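Local coordinates for transcriptional regulator (GntR family) (PDB 3DDV), which probably regulates transcription as a GntR-family repressor or activator, its UTRA domain probably binding a small effector molecule that modulates DNA binding, at residues B[7-18]-B[31-42]. Residues are numbered along the deposited sequence; the frame is centred on the assembly and turned at random.
Sequences SSRTVSYFVAKP and EDSILRMERIRF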
ATOM      1  N   SER B   7      12.153  11.515  35.317  1.00 66.80           N
ATOM      2  CA  SER B   7      13.322  12.447  35.245  1.00 66.93           C
ATOM      3  C   SER B   7      13.820  12.621  33.822  1.00 67.22           C
ATOM      4  O   SER B   7      13.631  11.755  32.948  1.00 67.58           O
ATOM      5  CB  SER B   7      14.508  11.974  36.111  1.00 67.14           C
ATOM      6  OG  SER B   7      15.255  13.092  36.604  1.00 67.50           O
ATOM      7  N   SER B   8      14.506  13.745  33.616  1.00 67.10           N
ATOM      8  CA  SER B   8      15.081  14.114  32.331  1.00 66.00           C
ATOM      9  C   SER B   8      16.405  14.804  32.582  1.00 65.24           C
ATOM     10  O   SER B   8      16.575  15.452  33.585  1.00 65.20           O
ATOM     11  CB  SER B   8      14.119  15.054  31.581  1.00 66.59           C
ATOM     12  OG  SER B   8      14.759  15.827  30.557  1.00 67.49           O
ATOM     13  N   ARG B   9      17.327  14.694  31.641  1.00 64.59           N
ATOM     14  CA  ARG B   9      18.676  15.229  31.789  1.00 63.46           C
ATOM     15  C   ARG B   9      19.091  16.015  30.524  1.00 61.94           C
ATOM     16  O   ARG B   9      19.179  15.447  29.424  1.00 62.08           O
ATOM     17  CB  ARG B   9      19.620  14.037  32.034  1.00 63.59           C
ATOM     18  CG  ARG B   9      21.083  14.381  32.289  1.00 64.77           C
ATOM     19  CD  ARG B   9      22.038  13.274  31.830  1.00 66.10           C
ATOM     20  NE  ARG B   9      23.234  13.883  31.237  1.00 69.18           N
ATOM     21  CZ  ARG B   9      24.104  13.276  30.428  1.00 70.75           C
ATOM     22  NH1 ARG B   9      23.958  12.002  30.080  1.00 72.26           N
ATOM     23  NH2 ARG B   9      25.145  13.957  29.954  1.00 71.12           N
ATOM     24  N   THR B  10      19.350  17.310  30.662  1.00 60.07           N
ATOM     25  CA  THR B  10      19.886  18.079  29.541  1.00 58.73           C
ATOM     26  C   THR B  10      21.354  17.775  29.317  1.00 57.08           C
ATOM     27  O   THR B  10      22.176  18.204  30.059  1.00 57.73           O
ATOM     28  CB  THR B  10      19.756  19.580  29.746  1.00 58.55           C
ATOM     29  OG1 THR B  10      18.444  19.896  30.190  1.00 58.12           O
ATOM     30  CG2 THR B  10      19.967  20.282  28.461  1.00 59.32           C
ATOM     31  N   VAL B  11      21.660  17.040  28.272  1.00 55.72           N
ATOM     32  CA  VAL B  11      23.024  16.770  27.830  1.00 54.80           C
ATOM     33  C   VAL B  11      23.779  17.963  27.194  1.00 54.04           C
ATOM     34  O   VAL B  11      24.993  18.055  27.301  1.00 54.13           O
ATOM     35  CB  VAL B  11      22.964  15.667  26.774  1.00 54.58           C
ATOM     36  CG1 VAL B  11      24.288  15.552  25.969  1.00 53.03           C
ATOM     37  CG2 VAL B  11      22.554  14.377  27.437  1.00 55.59           C
ATOM     38  N   SER B  12      23.095  18.818  26.443  1.00 52.92           N
ATOM     39  CA  SER B  12      23.710  20.065  25.998  1.00 51.89           C
ATOM     40  C   SER B  12      22.679  21.149  25.695  1.00 49.85           C
ATOM     41  O   SER B  12      21.492  20.881  25.567  1.00 48.66           O
ATOM     42  CB  SER B  12      24.607  19.845  24.795  1.00 51.67           C
ATOM     43  OG  SER B  12      23.825  19.438  23.729  1.00 52.50           O
ATOM     44  N   TYR B  13      23.156  22.379  25.582  1.00 47.92           N
ATOM     45  CA  TYR B  13      22.265  23.502  25.537  1.00 47.09           C
ATOM     46  C   TYR B  13      23.064  24.735  25.148  1.00 46.32           C
ATOM     47  O   TYR B  13      23.869  25.219  25.905  1.00 46.29           O
ATOM     48  CB  TYR B  13      21.630  23.680  26.917  1.00 47.17           C
ATOM     49  CG  TYR B  13      20.515  24.674  26.994  1.00 46.90           C
ATOM     50  CD1 TYR B  13      19.215  24.301  26.748  1.00 46.52           C
ATOM     51  CD2 TYR B  13      20.751  25.971  27.330  1.00 46.54           C
ATOM     52  CE1 TYR B  13      18.178  25.207  26.829  1.00 46.47           C
ATOM     53  CE2 TYR B  13      19.720  26.889  27.431  1.00 48.07           C
ATOM     54  CZ  TYR B  13      18.433  26.495  27.172  1.00 47.95           C
ATOM     55  OH  TYR B  13      17.407  27.402  27.275  1.00 48.26           O
ATOM     56  N   PHE B  14      22.847  25.224  23.941  1.00 45.80           N
ATOM     57  CA  PHE B  14      23.574  26.366  23.442  1.00 45.02           C
ATOM     58  C   PHE B  14      23.005  26.920  22.148  1.00 44.29           C
ATOM     59  O   PHE B  14      22.285  26.235  21.401  1.00 44.89           O
ATOM     60  CB  PHE B  14      25.035  26.005  23.236  1.00 44.87           C
ATOM     61  CG  PHE B  14      25.268  24.936  22.223  1.00 44.59           C
ATOM     62  CD1 PHE B  14      25.635  23.675  22.615  1.00 44.02           C
ATOM     63  CD2 PHE B  14      25.179  25.210  20.859  1.00 45.21           C
ATOM     64  CE1 PHE B  14      25.879  22.692  21.680  1.00 45.96           C
ATOM     65  CE2 PHE B  14      25.425  24.225  19.914  1.00 44.54           C
ATOM     66  CZ  PHE B  14      25.788  22.972  20.319  1.00 44.63           C
ATOM     67  N   VAL B  15      23.397  28.148  21.872  1.00 43.49           N
ATOM     68  CA  VAL B  15      22.939  28.872  20.724  1.00 43.41           C
ATOM     69  C   VAL B  15      23.888  28.671  19.549  1.00 43.85           C
ATOM     70  O   VAL B  15      25.103  28.680  19.688  1.00 44.16           O
ATOM     71  CB  VAL B  15      22.844  30.344  21.093  1.00 43.05           C
ATOM     72  CG1 VAL B  15      22.536  31.179  19.922  1.00 42.02           C
ATOM     73  CG2 VAL B  15      21.798  30.519  22.154  1.00 42.40           C
ATOM     74  N   ALA B  16      23.328  28.488  18.371  1.00 44.56           N
ATOM     75  CA  ALA B  16      24.122  28.213  17.184  1.00 44.69           C
ATOM     76  C   ALA B  16      23.456  28.858  16.007  1.00 45.56           C
ATOM     77  O   ALA B  16      22.287  29.219  16.069  1.00 46.06           O
ATOM     78  CB  ALA B  16      24.220  26.747  16.949  1.00 43.79           C
ATOM     79  N   LYS B  17      24.211  29.046  14.943  1.00 46.31           N
ATOM     80  CA  LYS B  17      23.605  29.481  13.714  1.00 47.32           C
ATOM     81  C   LYS B  17      23.118  28.178  13.104  1.00 47.08           C
ATOM     82  O   LYS B  17      23.687  27.134  13.329  1.00 47.55           O
ATOM     83  CB  LYS B  17      24.591  30.325  12.865  1.00 47.08           C
ATOM     84  CG  LYS B  17      25.151  31.490  13.712  1.00 49.26           C
ATOM     85  CD  LYS B  17      25.304  32.820  13.034  1.00 49.63           C
ATOM     86  CE  LYS B  17      26.522  32.788  12.017  1.00 54.44           C
ATOM     87  NZ  LYS B  17      27.356  34.072  11.884  1.00 50.61           N
ATOM     88  N   PRO B  18      22.021  28.216  12.388  1.00 47.03           N
ATOM     89  CA  PRO B  18      21.403  26.967  12.036  1.00 47.50           C
ATOM     90  C   PRO B  18      22.134  26.227  10.940  1.00 47.37           C
ATOM     91  O   PRO B  18      22.725  26.850  10.086  1.00 47.23           O
ATOM     92  CB  PRO B  18      20.030  27.413  11.514  1.00 47.75           C
ATOM     93  CG  PRO B  18      20.293  28.786  10.964  1.00 47.83           C
ATOM     94  CD  PRO B  18      21.302  29.380  11.862  1.00 47.03           C
ATOM     95  N   GLU B  31      22.485  32.685   9.799  1.00 51.87           N
ATOM     96  CA  GLU B  31      22.541  33.908  10.622  1.00 51.91           C
ATOM     97  C   GLU B  31      21.359  34.166  11.536  1.00 50.56           C
ATOM     98  O   GLU B  31      21.502  34.968  12.428  1.00 49.87           O
ATOM     99  CB  GLU B  31      22.795  35.199   9.786  1.00 52.64           C
ATOM    100  CG  GLU B  31      23.937  35.112   8.738  1.00 54.99           C
ATOM    101  CD  GLU B  31      25.265  34.744   9.386  1.00 58.60           C
ATOM    102  OE1 GLU B  31      25.693  35.550  10.246  1.00 61.18           O
ATOM    103  OE2 GLU B  31      25.836  33.649   9.077  1.00 58.99           O
ATOM    104  N   ASP B  32      20.206  33.531  11.337  1.00 50.08           N
ATOM    105  CA  ASP B  32      19.200  33.512  12.422  1.00 49.96           C
ATOM    106  C   ASP B  32      19.587  32.451  13.455  1.00 49.17           C
ATOM    107  O   ASP B  32      19.514  31.264  13.194  1.00 49.32           O
ATOM    108  CB  ASP B  32      17.774  33.216  11.943  1.00 50.42           C
ATOM    109  CG  ASP B  32      17.265  34.214  10.920  1.00 52.23           C
ATOM    110  OD1 ASP B  32      17.648  35.401  10.988  1.00 49.25           O
ATOM    111  OD2 ASP B  32      16.449  33.790  10.047  1.00 56.11           O
ATOM    112  N   SER B  33      19.976  32.877  14.641  1.00 48.16           N
ATOM    113  CA  SER B  33      20.306  31.936  15.685  1.00 47.49           C
ATOM    114  C   SER B  33      19.136  31.075  16.059  1.00 46.69           C
ATOM    115  O   SER B  33      17.982  31.507  16.011  1.00 46.07           O
ATOM    116  CB  SER B  33      20.741  32.693  16.914  1.00 47.56           C
ATOM    117  OG  SER B  33      21.892  33.431  16.584  1.00 49.46           O
ATOM    118  N   ILE B  34      19.473  29.860  16.473  1.00 46.52           N
ATOM    119  CA  ILE B  34      18.554  28.890  17.041  1.00 45.49           C
ATOM    120  C   ILE B  34      19.129  28.467  18.394  1.00 45.62           C
ATOM    121  O   ILE B  34      20.315  28.619  18.656  1.00 45.44           O
ATOM    122  CB  ILE B  34      18.445  27.659  16.161  1.00 45.17           C
ATOM    123  CG1 ILE B  34      19.836  27.004  15.997  1.00 45.25           C
ATOM    124  CG2 ILE B  34      17.842  28.032  14.807  1.00 42.34           C
ATOM    125  CD1 ILE B  34      19.889  25.456  16.057  1.00 44.50           C
ATOM    126  N   LEU B  35      18.266  27.977  19.268  1.00 46.28           N
ATOM    127  CA  LEU B  35      18.668  27.360  20.516  1.00 46.29           C
ATOM    128  C   LEU B  35      18.680  25.882  20.248  1.00 46.83           C
ATOM    129  O   LEU B  35      17.726  25.345  19.725  1.00 46.30           O
ATOM    130  CB  LEU B  35      17.662  27.656  21.619  1.00 46.24           C
ATOM    131  CG  LEU B  35      18.033  27.066  22.976  1.00 46.30           C
ATOM    132  CD1 LEU B  35      19.363  27.717  23.458  1.00 43.82           C
ATOM    133  CD2 LEU B  35      16.914  27.263  24.000  1.00 45.71           C
ATOM    134  N   ARG B  36      19.763  25.217  20.580  1.00 47.99           N
ATOM    135  CA  ARG B  36      19.842  23.823  20.282  1.00 49.43           C
ATOM    136  C   ARG B  36      20.054  23.129  21.557  1.00 49.82           C
ATOM    137  O   ARG B  36      20.957  23.494  22.311  1.00 50.82           O
ATOM    138  CB  ARG B  36      21.030  23.561  19.420  1.00 50.62           C
ATOM    139  CG  ARG B  36      20.885  22.282  18.670  1.00 53.89           C
ATOM    140  CD  ARG B  36      22.113  21.436  18.725  1.00 59.18           C
ATOM    141  NE  ARG B  36      22.100  20.612  17.560  1.00 60.92           N
ATOM    142  CZ  ARG B  36      22.396  21.050  16.340  1.00 66.27           C
ATOM    143  NH1 ARG B  36      22.801  22.337  16.128  1.00 67.71           N
ATOM    144  NH2 ARG B  36      22.311  20.174  15.317  1.00 67.71           N
ATOM    145  N   MET B  37      19.200  22.170  21.841  1.00 50.15           N
ATOM    146  CA  MET B  37      19.255  21.449  23.112  1.00 50.53           C
ATOM    147  C   MET B  37      19.039  19.963  22.912  1.00 50.57           C
ATOM    148  O   MET B  37      18.307  19.526  22.009  1.00 49.67           O
ATOM    149  CB  MET B  37      18.304  22.041  24.143  1.00 50.08           C
ATOM    150  CG  MET B  37      16.819  21.836  23.966  1.00 51.20           C
ATOM    151  SD  MET B  37      15.931  22.212  25.512  1.00 51.62           S
ATOM    152  CE  MET B  37      16.221  20.713  26.468  1.00 49.85           C
ATOM    153  N   GLU B  38      19.787  19.198  23.693  1.00 51.66           N
ATOM    154  CA  GLU B  38      19.822  17.745  23.604  1.00 52.46           C
ATOM    155  C   GLU B  38      19.460  17.225  24.955  1.00 53.53           C
ATOM    156  O   GLU B  38      19.926  17.769  25.956  1.00 53.65           O
ATOM    157  CB  GLU B  38      21.220  17.271  23.311  1.00 52.43           C
ATOM    158  CG  GLU B  38      21.584  17.444  21.893  1.00 54.18           C
ATOM    159  CD  GLU B  38      23.017  17.149  21.598  1.00 54.07           C
ATOM    160  OE1 GLU B  38      23.776  16.704  22.491  1.00 55.92           O
ATOM    161  OE2 GLU B  38      23.371  17.389  20.446  1.00 57.93           O
ATOM    162  N   ARG B  39      18.701  16.144  24.995  1.00 54.36           N
ATOM    163  CA  ARG B  39      18.062  15.751  26.226  1.00 56.22           C
ATOM    164  C   ARG B  39      17.780  14.242  26.239  1.00 55.31           C
ATOM    165  O   ARG B  39      17.352  13.699  25.242  1.00 54.64           O
ATOM    166  CB  ARG B  39      16.779  16.564  26.285  1.00 56.60           C
ATOM    167  CG  ARG B  39      15.946  16.423  27.497  1.00 59.42           C
ATOM    168  CD  ARG B  39      14.438  16.202  27.140  1.00 61.15           C
ATOM    169  NE  ARG B  39      13.780  17.396  26.584  1.00 64.98           N
ATOM    170  CZ  ARG B  39      13.318  18.422  27.310  1.00 66.66           C
ATOM    171  NH1 ARG B  39      13.432  18.446  28.641  1.00 63.65           N
ATOM    172  NH2 ARG B  39      12.741  19.445  26.680  1.00 68.83           N
ATOM    173  N   ILE B  40      18.085  13.579  27.354  1.00 55.53           N
ATOM    174  CA  ILE B  40      17.684  12.173  27.617  1.00 55.67           C
ATOM    175  C   ILE B  40      16.540  12.143  28.649  1.00 55.60           C
ATOM    176  O   ILE B  40      16.589  12.849  29.632  1.00 54.08           O
ATOM    177  CB  ILE B  40      18.873  11.337  28.154  1.00 55.53           C
ATOM    178  CG1 ILE B  40      20.118  11.565  27.290  1.00 54.13           C
ATOM    179  CG2 ILE B  40      18.518   9.889  28.168  1.00 55.36           C
ATOM    180  CD1 ILE B  40      21.331  10.842  27.738  1.00 53.68           C
ATOM    181  N   ARG B  41      15.510  11.346  28.390  1.00 57.05           N
ATOM    182  CA  ARG B  41      14.412  11.084  29.353  1.00 58.60           C
ATOM    183  C   ARG B  41      14.432   9.629  29.778  1.00 58.53           C
ATOM    184  O   ARG B  41      14.791   8.734  29.009  1.00 57.81           O
ATOM    185  CB  ARG B  41      13.031  11.414  28.766  1.00 58.57           C
ATOM    186  CG  ARG B  41      12.980  12.841  28.182  1.00 61.65           C
ATOM    187  CD  ARG B  41      11.583  13.302  27.655  1.00 62.04           C
ATOM    188  NE  ARG B  41      10.820  13.877  28.768  1.00 66.00           N
ATOM    189  CZ  ARG B  41      10.676  15.179  29.061  1.00 65.44           C
ATOM    190  NH1 ARG B  41      11.172  16.158  28.289  1.00 64.96           N
ATOM    191  NH2 ARG B  41       9.995  15.499  30.153  1.00 64.12           N
ATOM    192  N   PHE B  42      14.022   9.429  31.023  1.00 59.74           N
ATOM    193  CA  PHE B  42      14.110   8.148  31.736  1.00 60.45           C
ATOM    194  C   PHE B  42      12.727   7.762  32.209  1.00 60.81           C
ATOM    195  O   PHE B  42      11.954   8.627  32.538  1.00 61.17           O
ATOM    196  CB  PHE B  42      15.022   8.309  32.976  1.00 60.37           C
ATOM    197  CG  PHE B  42      16.431   8.740  32.643  1.00 60.19           C
ATOM    198  CD1 PHE B  42      17.416   7.797  32.374  1.00 59.24           C
ATOM    199  CD2 PHE B  42      16.755  10.083  32.557  1.00 59.82           C
ATOM    200  CE1 PHE B  42      18.703   8.181  32.047  1.00 59.71           C
ATOM    201  CE2 PHE B  42      18.042  10.476  32.232  1.00 60.33           C
ATOM    202  CZ  PHE B  42      19.020   9.518  31.970  1.00 60.00           C
TER
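Glu38 O takes two backbone N-H groups, both weakly: Val11 N at 3.0 Å, strongly bent, and Ser12 N, straighter but longer at 3.4 Å. Two residues thus face one, and the register slips by one place. Beyond this point regular pairs resume, Phe14 with Arg36 and Ala16 with Ile34. Serine suits its place opposite Glu38, since the hydroxyl of Ser12, with OG between the backbone N and the carbonyl carbon (Ser12 chi1 65°), gives Glu38 OE1 a weak hydrogen bond of 3.0 Å. Val11, branched at CB, lays CG2 against Ile40 CG1 at 3.7 Å.

On the other face of the sheet, which carries Tyr13, Leu35 and Met37, Leu35 CD1 sits over one face of the Tyr13 ring in a CH-pi contact, 4.2 Å from its centroid. Met37 SD meets the same ring at its edge, a Met-aromatic contact suited to a polarisable sulfur; helix 65-70 also touches Tyr13 and Met37. Past the end of strand 8-16, the long chain of Lys17 brings NZ to Glu31 OE1 at 2.8 Å, a salt bridge from the carboxylate's syn side, 21° out of its plane. Strand 8-16 is an edge strand of this chain's six-stranded antiparallel UTRA sheet, and its pairing with strand 34-43 carries a classic beta bulge.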